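Local structure of RNA-dependent RNA Polymerase (Bombyx mori cytoplasmic polyhedrosis virus, 6TZ0) at residues Phe43-Ile52 / Thr162-Tyr170; Leu768-Lys778 / Thr858-Ala866. The protein catalyses RNA-templated RNA synthesis, probably making plus strands in transcription and the complementary minus strands in genome replication. All blocks are in the same frame, centred on the assembly; numbering follows the deposited sequence.

Both contacts set a loop against the N-terminal part of a helix (166-175 and 774-786), and both lean on helix 145-160: Phe43 and Arg168 of contact 1 rest on Ile153, Arg773 and Glu775 of contact 2 on Trp159. Contact 1 lies farther out, about 35 Å from the centre of the chain, and is only partly buried; contact 2, at about 20 Å, is buried. Their centres are about 28 Å apart and they do not touch. Their polar chemistry also differs. In contact 1 an arginine sits beside carbonyls at a helix end, its ion pair going to Asp157 outside the two segments, whereas a lysine-aspartate salt bridge spans contact 2 beside an apolar patch built round one methionine and two phenylalanines.

Contact 1. Residues Phe43-Ile52 / Thr162-Tyr170; sequences FLFNNSIALI and TTNYPLRTY
Thr163 meets Ile49 where the C-terminal end of helix 37-44 and its following loop pack on the N-terminal part of helix 166-175, in the N-terminal part of the polymerase. Thr163 OG1 lies 3.3 Å from Ile49 CG1, the methylene branch, with the two side chains passing at a slant. Pro166 offers its ring to Ile52, whose CD1 reaches to 3.7 Å from Pro166 CG; the proline also rests on His224 and Ile228 of helix 224-237. Arg168 then turns back toward the end of helix 37-44, its chain bent at chi2 (-59°) and chi3 (-64°). Ile49 CG1 lies over one face of the guanidinium and Leu44 O at its edge. Phe43 O is 2.9 Å from Arg168 NH2, but the angle is too poor for a hydrogen bond; the firm partner is Asp157, which takes NH1 in a salt bridge. The charge would still probably gain from the carbonyls at this helix end. The Leu44 side chain is about 8 Å from that of Arg147, which binds ATP in another structure of this protein; none is bound here. Thr169 comes last. Its hydroxyl donates to Pro166 O at 2.6 Å, within its own turn. With OG1 held there (chi1 66°), CG2 points to the loop and sits 3.5 Å from Ile52 N; Leu51 CD2 packs on Thr169 CB at 3.9 Å.

Contact 2. Residues Leu768-Lys778 / Thr858-Ala866; sequences LFRVRRPEGLK and TEDESMFTA
Pro774 and Met863 bring the two backbones closest, CA to CA 7.1 Å, where the N-terminal part of helix 774-786 faces a type I beta turn running from Ser862 to Thr865. This turn belongs to the loop leading into strand 867-868, and the contact ties loop to helix away from the known nucleotide and metal sites. Met863 carries most of the apolar contact. All three of its torsions lie near -60°, and this coil tucks the chain against the helix: CG meets Pro774 CB at 3.7 Å, SD lies beside the Lys778 aliphatic chain at CB and CD, and the methyl CE reaches Leu777 CD2 at 3.8 Å. Behind it Leu768 divides its two methyls, CD1 lying 3.4 Å from Met863 O, a carbonyl that also accepts from Gln1147, and CD2 approaching Phe864 CE1. Phe769 and Phe864 touch through their CE1 edges, the ring planes perpendicular and the centroids 6.0 Å apart, but this is not a T-shaped stack, since neither edge points into a face. The far end of the contact is ionic. Glu775 and Asp860 come together with their carboxylate planes steeply turned against each other (74°), Glu775 OE2 3.8 Å from Asp860 OD2, a like-charge pair that Lys778 probably eases. The lysine also has Tyr848 as a cation-pi partner. Its link to Glu775 is long, but bends at chi3 and chi4 carry the ammonium to Asp860, where Lys778 NZ donates to Asp860 OD1 at 3.2 Å, arriving nearly in line with the C-O bond.

Contact 1. Residues Phe43-Ile52 / Thr162-Tyr170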
loop_
_atom_site.group_PDB
_atom_site.type_symbol
_atom_site.label_atom_id
_atom_site.label_comp_id
_atom_site.label_asym_id
_atom_site.label_seq_id
_atom_site.Cartn_x
_atom_site.Cartn_y
_atom_site.Cartn_z
ATOM N N PHE A 43 34.560 -10.746 -26.371
ATOM C CA PHE A 43 34.269 -11.898 -25.527
ATOM C C PHE A 43 32.920 -12.509 -25.867
ATOM O O PHE A 43 32.787 -13.735 -25.932
ATOM C CB PHE A 43 34.312 -11.478 -24.061
ATOM C CG PHE A 43 34.027 -12.588 -23.098
ATOM C CD1 PHE A 43 34.977 -13.560 -22.846
ATOM C CD2 PHE A 43 32.815 -12.651 -22.427
ATOM C CE1 PHE A 43 34.724 -14.580 -21.957
ATOM C CE2 PHE A 43 32.556 -13.672 -21.536
ATOM C CZ PHE A 43 33.511 -14.636 -21.303
ATOM N N LEU A 44 31.906 -11.674 -26.081
ATOM C CA LEU A 44 30.580 -12.205 -26.354
ATOM C C LEU A 44 30.430 -12.707 -27.779
ATOM O O LEU A 44 29.550 -13.532 -28.038
ATOM C CB LEU A 44 29.516 -11.144 -26.066
ATOM C CG LEU A 44 29.339 -10.731 -24.603
ATOM C CD1 LEU A 44 28.387 -9.567 -24.493
ATOM C CD2 LEU A 44 28.834 -11.893 -23.781
ATOM N N PHE A 45 31.263 -12.244 -28.706
ATOM C CA PHE A 45 31.096 -12.542 -30.124
ATOM C C PHE A 45 32.420 -12.946 -30.746
ATOM O O PHE A 45 32.832 -12.423 -31.783
ATOM C CB PHE A 45 30.510 -11.354 -30.868
ATOM C CG PHE A 45 29.243 -10.844 -30.271
ATOM C CD1 PHE A 45 28.094 -11.609 -30.299
ATOM C CD2 PHE A 45 29.194 -9.586 -29.700
ATOM C CE1 PHE A 45 26.928 -11.143 -29.747
ATOM C CE2 PHE A 45 28.026 -9.110 -29.149
ATOM C CZ PHE A 45 26.892 -9.888 -29.175
ATOM N N ASN A 46 33.117 -13.875 -30.103
ATOM C CA ASN A 46 34.344 -14.418 -30.660
ATOM C C ASN A 46 34.030 -15.267 -31.890
ATOM O O ASN A 46 32.923 -15.785 -32.052
ATOM C CB ASN A 46 35.074 -15.249 -29.604
ATOM C CG ASN A 46 36.506 -15.569 -29.985
ATOM O OD1 ASN A 46 36.998 -15.141 -31.027
ATOM N ND2 ASN A 46 37.180 -16.339 -29.139
ATOM N N ASN A 47 35.021 -15.392 -32.772
ATOM C CA ASN A 47 34.813 -16.111 -34.024
ATOM C C ASN A 47 34.962 -17.616 -33.828
ATOM O O ASN A 47 34.400 -18.408 -34.592
ATOM C CB ASN A 47 35.800 -15.595 -35.071
ATOM C CG ASN A 47 35.396 -15.943 -36.488
ATOM O OD1 ASN A 47 34.339 -16.522 -36.727
ATOM N ND2 ASN A 47 36.248 -15.591 -37.440
ATOM N N SER A 48 35.695 -18.030 -32.793
ATOM C CA SER A 48 36.042 -19.433 -32.603
ATOM C C SER A 48 34.875 -20.295 -32.135
ATOM O O SER A 48 34.992 -21.524 -32.164
ATOM C CB SER A 48 37.194 -19.546 -31.604
ATOM O OG SER A 48 36.804 -19.087 -30.322
ATOM N N ILE A 49 33.766 -19.697 -31.707
ATOM C CA ILE A 49 32.619 -20.475 -31.254
ATOM C C ILE A 49 31.795 -20.906 -32.460
ATOM O O ILE A 49 31.329 -20.071 -33.244
ATOM C CB ILE A 49 31.775 -19.680 -30.247
ATOM C CG1 ILE A 49 32.490 -19.581 -28.895
ATOM C CG2 ILE A 49 30.400 -20.313 -30.062
ATOM C CD1 ILE A 49 33.331 -18.351 -28.692
ATOM N N ALA A 50 31.613 -22.215 -32.612
ATOM C CA ALA A 50 30.834 -22.774 -33.706
ATOM C C ALA A 50 29.359 -22.832 -33.336
ATOM O O ALA A 50 29.003 -23.145 -32.198
ATOM C CB ALA A 50 31.335 -24.172 -34.065
ATOM N N LEU A 51 28.503 -22.541 -34.309
ATOM C CA LEU A 51 27.065 -22.511 -34.094
ATOM C C LEU A 51 26.513 -23.930 -34.134
ATOM O O LEU A 51 26.551 -24.586 -35.180
ATOM C CB LEU A 51 26.385 -21.641 -35.147
ATOM C CG LEU A 51 26.759 -20.162 -35.107
ATOM C CD1 LEU A 51 26.136 -19.420 -36.271
ATOM C CD2 LEU A 51 26.344 -19.541 -33.790
ATOM N N ILE A 52 25.994 -24.395 -33.009
ATOM C CA ILE A 52 25.372 -25.710 -32.932
ATOM C C ILE A 52 23.880 -25.577 -33.194
ATOM O O ILE A 52 23.252 -24.576 -32.834
ATOM C CB ILE A 52 25.659 -26.380 -31.574
ATOM C CG1 ILE A 52 25.191 -25.508 -30.413
ATOM C CG2 ILE A 52 27.140 -26.696 -31.439
ATOM C CD1 ILE A 52 25.318 -26.162 -29.087
ATOM N N THR A 162 34.496 -25.063 -20.892
ATOM C CA THR A 162 34.434 -25.092 -22.342
ATOM C C THR A 162 33.549 -23.947 -22.792
ATOM O O THR A 162 32.844 -23.331 -21.989
ATOM C CB THR A 162 33.859 -26.402 -22.903
ATOM O OG1 THR A 162 32.492 -26.534 -22.499
ATOM C CG2 THR A 162 34.648 -27.613 -22.427
ATOM N N THR A 163 33.583 -23.673 -24.085
ATOM C CA THR A 163 32.806 -22.580 -24.636
ATOM C C THR A 163 31.700 -23.045 -25.579
ATOM O O THR A 163 30.984 -22.202 -26.125
ATOM C CB THR A 163 33.742 -21.595 -25.342
ATOM O OG1 THR A 163 33.015 -20.423 -25.717
ATOM C CG2 THR A 163 34.358 -22.226 -26.577
ATOM N N ASN A 164 31.529 -24.351 -25.773
ATOM C CA ASN A 164 30.506 -24.879 -26.668
ATOM C C ASN A 164 29.295 -25.355 -25.869
ATOM O O ASN A 164 29.130 -26.552 -25.623
ATOM C CB ASN A 164 31.073 -25.982 -27.568
ATOM C CG ASN A 164 31.889 -27.007 -26.810
ATOM O OD1 ASN A 164 32.010 -26.941 -25.588
ATOM N ND2 ASN A 164 32.449 -27.966 -27.535
ATOM N N TYR A 165 28.446 -24.407 -25.489
ATOM C CA TYR A 165 27.137 -24.681 -24.915
ATOM C C TYR A 165 26.134 -23.766 -25.612
ATOM O O TYR A 165 26.513 -22.698 -26.105
ATOM C CB TYR A 165 27.147 -24.493 -23.382
ATOM C CG TYR A 165 27.610 -23.155 -22.876
ATOM C CD1 TYR A 165 26.718 -22.108 -22.699
ATOM C CD2 TYR A 165 28.937 -22.948 -22.551
ATOM C CE1 TYR A 165 27.145 -20.894 -22.235
ATOM C CE2 TYR A 165 29.367 -21.742 -22.088
ATOM C CZ TYR A 165 28.469 -20.716 -21.931
ATOM O OH TYR A 165 28.905 -19.499 -21.475
ATOM N N PRO A 166 24.855 -24.180 -25.717
ATOM C CA PRO A 166 23.939 -23.518 -26.675
ATOM C C PRO A 166 23.608 -22.058 -26.405
ATOM O O PRO A 166 23.119 -21.365 -27.312
ATOM C CB PRO A 166 22.675 -24.376 -26.577
ATOM C CG PRO A 166 23.134 -25.673 -26.113
ATOM C CD PRO A 166 24.250 -25.418 -25.189
ATOM N N LEU A 167 23.856 -21.565 -25.194
ATOM C CA LEU A 167 23.510 -20.182 -24.898
ATOM C C LEU A 167 24.456 -19.221 -25.609
ATOM O O LEU A 167 24.074 -18.090 -25.928
ATOM C CB LEU A 167 23.504 -19.955 -23.385
ATOM C CG LEU A 167 22.924 -18.628 -22.879
ATOM C CD1 LEU A 167 21.458 -18.510 -23.253
ATOM C CD2 LEU A 167 23.093 -18.480 -21.385
ATOM N N ARG A 168 25.674 -19.677 -25.930
ATOM C CA ARG A 168 26.574 -18.873 -26.750
ATOM C C ARG A 168 26.037 -18.707 -28.166
ATOM O O ARG A 168 26.112 -17.615 -28.742
ATOM C CB ARG A 168 27.969 -19.498 -26.802
ATOM C CG ARG A 168 28.640 -19.654 -25.467
ATOM C CD ARG A 168 28.802 -18.327 -24.776
ATOM N NE ARG A 168 29.683 -17.390 -25.461
ATOM C CZ ARG A 168 30.987 -17.285 -25.231
ATOM N NH1 ARG A 168 31.568 -18.062 -24.333
ATOM N NH2 ARG A 168 31.706 -16.395 -25.894
ATOM N N THR A 169 25.481 -19.777 -28.739
ATOM C CA THR A 169 24.914 -19.674 -30.076
ATOM C C THR A 169 23.640 -18.850 -30.076
ATOM O O THR A 169 23.372 -18.154 -31.056
ATOM C CB THR A 169 24.639 -21.053 -30.657
ATOM O OG1 THR A 169 23.611 -21.690 -29.894
ATOM C CG2 THR A 169 25.891 -21.886 -30.587
ATOM N N TYR A 170 22.861 -18.888 -28.987
ATOM C CA TYR A 170 21.723 -17.971 -28.878
ATOM C C TYR A 170 22.164 -16.512 -28.807
ATOM O O TYR A 170 21.575 -15.656 -29.478
ATOM C CB TYR A 170 20.848 -18.321 -27.674
ATOM C CG TYR A 170 19.828 -19.395 -27.960
ATOM C CD1 TYR A 170 18.667 -19.093 -28.660
ATOM C CD2 TYR A 170 20.008 -20.697 -27.520
ATOM C CE1 TYR A 170 17.727 -20.059 -28.929
ATOM C CE2 TYR A 170 19.070 -21.671 -27.785
ATOM C CZ TYR A 170 17.932 -21.344 -28.487
ATOM O OH TYR A 170 16.992 -22.306 -28.755
#

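Contact 2. Residues Leu768-Lys778 / Thr858-Ala866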
loop_
_atom_site.group_PDB
_atom_site.type_symbol
_atom_site.label_atom_id
_atom_site.label_comp_id
_atom_site.label_asym_id
_atom_site.label_seq_id
_atom_site.Cartn_x
_atom_site.Cartn_y
_atom_site.Cartn_z
ATOM N N LEU A 768 18.505 -19.099 -1.595
ATOM C CA LEU A 768 19.462 -20.056 -1.049
ATOM C C LEU A 768 18.838 -21.437 -0.863
ATOM O O LEU A 768 19.454 -22.449 -1.210
ATOM C CB LEU A 768 20.037 -19.525 0.259
ATOM C CG LEU A 768 21.454 -19.985 0.605
ATOM C CD1 LEU A 768 22.084 -18.928 1.464
ATOM C CD2 LEU A 768 21.521 -21.307 1.309
ATOM N N PHE A 769 17.640 -21.512 -0.276
ATOM C CA PHE A 769 16.983 -22.810 -0.150
ATOM C C PHE A 769 16.022 -23.106 -1.287
ATOM O O PHE A 769 15.530 -24.230 -1.383
ATOM C CB PHE A 769 16.214 -22.983 1.170
ATOM C CG PHE A 769 17.072 -23.312 2.361
ATOM C CD1 PHE A 769 18.415 -22.999 2.400
ATOM C CD2 PHE A 769 16.563 -24.129 3.353
ATOM C CE1 PHE A 769 19.185 -23.345 3.471
ATOM C CE2 PHE A 769 17.336 -24.495 4.429
ATOM C CZ PHE A 769 18.655 -24.104 4.484
ATOM N N ARG A 770 15.729 -22.136 -2.142
ATOM C CA ARG A 770 14.852 -22.365 -3.279
ATOM C C ARG A 770 15.624 -22.746 -4.534
ATOM O O ARG A 770 15.066 -22.745 -5.632
ATOM C CB ARG A 770 13.979 -21.133 -3.508
ATOM C CG ARG A 770 14.729 -19.857 -3.729
ATOM C CD ARG A 770 13.764 -18.698 -3.792
ATOM N NE ARG A 770 13.129 -18.405 -2.512
ATOM C CZ ARG A 770 12.159 -17.512 -2.356
ATOM N NH1 ARG A 770 11.711 -16.830 -3.397
ATOM N NH2 ARG A 770 11.637 -17.291 -1.161
ATOM N N VAL A 771 16.891 -23.108 -4.378
ATOM C CA VAL A 771 17.801 -23.361 -5.482
ATOM C C VAL A 771 18.282 -24.804 -5.363
ATOM O O VAL A 771 18.153 -25.439 -4.317
ATOM C CB VAL A 771 18.978 -22.360 -5.459
ATOM C CG1 VAL A 771 20.042 -22.754 -4.450
ATOM C CG2 VAL A 771 19.541 -22.112 -6.799
ATOM N N ARG A 772 18.842 -25.324 -6.448
ATOM C CA ARG A 772 19.235 -26.723 -6.497
ATOM C C ARG A 772 20.746 -26.926 -6.451
ATOM O O ARG A 772 21.209 -27.950 -5.945
ATOM C CB ARG A 772 18.642 -27.365 -7.756
ATOM C CG ARG A 772 18.732 -28.855 -7.822
ATOM C CD ARG A 772 17.956 -29.385 -8.998
ATOM N NE ARG A 772 18.161 -30.816 -9.150
ATOM C CZ ARG A 772 17.626 -31.544 -10.116
ATOM N NH1 ARG A 772 16.851 -30.974 -11.025
ATOM N NH2 ARG A 772 17.873 -32.841 -10.180
ATOM N N ARG A 773 21.535 -25.971 -6.946
ATOM C CA ARG A 773 22.992 -26.019 -6.833
ATOM C C ARG A 773 23.490 -24.655 -6.366
ATOM O O ARG A 773 23.657 -23.736 -7.182
ATOM C CB ARG A 773 23.652 -26.423 -8.149
ATOM C CG ARG A 773 25.149 -26.609 -8.028
ATOM C CD ARG A 773 25.816 -27.119 -9.294
ATOM N NE ARG A 773 25.782 -26.169 -10.402
ATOM C CZ ARG A 773 25.241 -26.422 -11.587
ATOM N NH1 ARG A 773 24.694 -27.602 -11.831
ATOM N NH2 ARG A 773 25.261 -25.502 -12.537
ATOM N N PRO A 774 23.732 -24.485 -5.062
ATOM C CA PRO A 774 24.155 -23.169 -4.553
ATOM C C PRO A 774 25.588 -22.784 -4.889
ATOM O O PRO A 774 25.925 -21.594 -4.797
ATOM C CB PRO A 774 23.972 -23.312 -3.036
ATOM C CG PRO A 774 23.004 -24.419 -2.871
ATOM C CD PRO A 774 23.300 -25.373 -3.974
ATOM N N GLU A 775 26.439 -23.734 -5.277
ATOM C CA GLU A 775 27.840 -23.421 -5.548
ATOM C C GLU A 775 28.001 -22.655 -6.860
ATOM O O GLU A 775 28.795 -21.705 -6.942
ATOM C CB GLU A 775 28.654 -24.715 -5.561
ATOM C CG GLU A 775 30.136 -24.523 -5.808
ATOM C CD GLU A 775 30.837 -23.789 -4.683
ATOM O OE1 GLU A 775 30.392 -23.898 -3.519
ATOM O OE2 GLU A 775 31.834 -23.093 -4.965
ATOM N N GLY A 776 27.251 -23.047 -7.893
ATOM C CA GLY A 776 27.241 -22.279 -9.126
ATOM C C GLY A 776 26.638 -20.903 -8.949
ATOM O O GLY A 776 27.044 -19.949 -9.615
ATOM N N LEU A 777 25.696 -20.776 -8.022
ATOM C CA LEU A 777 25.166 -19.471 -7.661
ATOM C C LEU A 777 26.211 -18.626 -6.937
ATOM O O LEU A 777 26.244 -17.398 -7.099
ATOM C CB LEU A 777 23.902 -19.681 -6.830
ATOM C CG LEU A 777 23.030 -18.555 -6.306
ATOM C CD1 LEU A 777 21.597 -18.964 -6.442
ATOM C CD2 LEU A 777 23.331 -18.410 -4.853
ATOM N N LYS A 778 27.098 -19.267 -6.168
ATOM C CA LYS A 778 28.207 -18.530 -5.564
ATOM C C LYS A 778 29.183 -18.037 -6.626
ATOM O O LYS A 778 29.683 -16.906 -6.548
ATOM C CB LYS A 778 28.933 -19.389 -4.527
ATOM C CG LYS A 778 29.982 -18.609 -3.734
ATOM C CD LYS A 778 30.455 -19.352 -2.494
ATOM C CE LYS A 778 31.516 -20.391 -2.788
ATOM N NZ LYS A 778 32.823 -19.737 -3.043
ATOM N N THR A 858 43.071 -22.219 2.499
ATOM C CA THR A 858 41.956 -21.886 3.364
ATOM C C THR A 858 40.689 -22.585 2.871
ATOM O O THR A 858 40.672 -23.253 1.836
ATOM C CB THR A 858 41.748 -20.375 3.423
ATOM O OG1 THR A 858 41.391 -19.890 2.126
ATOM C CG2 THR A 858 43.016 -19.680 3.881
ATOM N N GLU A 859 39.614 -22.429 3.623
ATOM C CA GLU A 859 38.402 -23.183 3.347
ATOM C C GLU A 859 37.524 -22.486 2.318
ATOM O O GLU A 859 37.382 -21.260 2.324
ATOM C CB GLU A 859 37.639 -23.413 4.648
ATOM C CG GLU A 859 38.329 -24.439 5.529
ATOM C CD GLU A 859 37.737 -24.529 6.908
ATOM O OE1 GLU A 859 36.950 -23.634 7.273
ATOM O OE2 GLU A 859 38.050 -25.505 7.621
ATOM N N ASP A 860 36.953 -23.282 1.415
ATOM C CA ASP A 860 35.973 -22.805 0.444
ATOM C C ASP A 860 34.717 -22.430 1.210
ATOM O O ASP A 860 33.947 -23.301 1.618
ATOM C CB ASP A 860 35.693 -23.886 -0.597
ATOM C CG ASP A 860 34.916 -23.371 -1.797
ATOM O OD1 ASP A 860 34.586 -22.169 -1.853
ATOM O OD2 ASP A 860 34.630 -24.189 -2.693
ATOM N N GLU A 861 34.517 -21.130 1.414
ATOM C CA GLU A 861 33.489 -20.659 2.329
ATOM C C GLU A 861 32.108 -20.906 1.745
ATOM O O GLU A 861 31.812 -20.498 0.621
ATOM C CB GLU A 861 33.684 -19.181 2.637
ATOM C CG GLU A 861 34.967 -18.889 3.375
ATOM C CD GLU A 861 35.117 -17.432 3.737
ATOM O OE1 GLU A 861 34.256 -16.628 3.334
ATOM O OE2 GLU A 861 36.100 -17.088 4.421
ATOM N N SER A 862 31.274 -21.593 2.512
ATOM C CA SER A 862 30.021 -22.116 2.012
ATOM C C SER A 862 28.967 -21.018 1.981
ATOM O O SER A 862 29.222 -19.857 2.301
ATOM C CB SER A 862 29.576 -23.301 2.866
ATOM O OG SER A 862 28.380 -23.868 2.377
ATOM N N MET A 863 27.751 -21.392 1.616
ATOM C CA MET A 863 26.663 -20.433 1.516
ATOM C C MET A 863 26.057 -20.082 2.864
ATOM O O MET A 863 25.115 -19.287 2.913
ATOM C CB MET A 863 25.583 -20.982 0.590
ATOM C CG MET A 863 26.112 -21.277 -0.789
ATOM S SD MET A 863 26.886 -19.825 -1.501
ATOM C CE MET A 863 25.453 -18.804 -1.728
ATOM N N PHE A 864 26.573 -20.648 3.952
ATOM C CA PHE A 864 26.063 -20.393 5.289
ATOM C C PHE A 864 27.083 -19.681 6.160
ATOM O O PHE A 864 26.982 -19.733 7.386
ATOM C CB PHE A 864 25.652 -21.699 5.956
ATOM C CG PHE A 864 24.657 -22.476 5.179
ATOM C CD1 PHE A 864 23.340 -22.083 5.130
ATOM C CD2 PHE A 864 25.036 -23.616 4.508
ATOM C CE1 PHE A 864 22.430 -22.811 4.428
ATOM C CE2 PHE A 864 24.124 -24.356 3.804
ATOM C CZ PHE A 864 22.817 -23.948 3.757
ATOM N N THR A 865 28.069 -19.028 5.561
ATOM C CA THR A 865 29.085 -18.369 6.360
ATOM C C THR A 865 28.598 -17.005 6.833
ATOM O O THR A 865 27.813 -16.326 6.164
ATOM C CB THR A 865 30.396 -18.249 5.580
ATOM O OG1 THR A 865 31.390 -17.623 6.397
ATOM C CG2 THR A 865 30.218 -17.458 4.309
ATOM N N ALA A 866 29.049 -16.627 8.023
ATOM C CA ALA A 866 28.602 -15.401 8.652
ATOM C C ALA A 866 29.291 -14.200 8.022
ATOM O O ALA A 866 30.393 -14.289 7.482
ATOM C CB ALA A 866 28.872 -15.439 10.151
#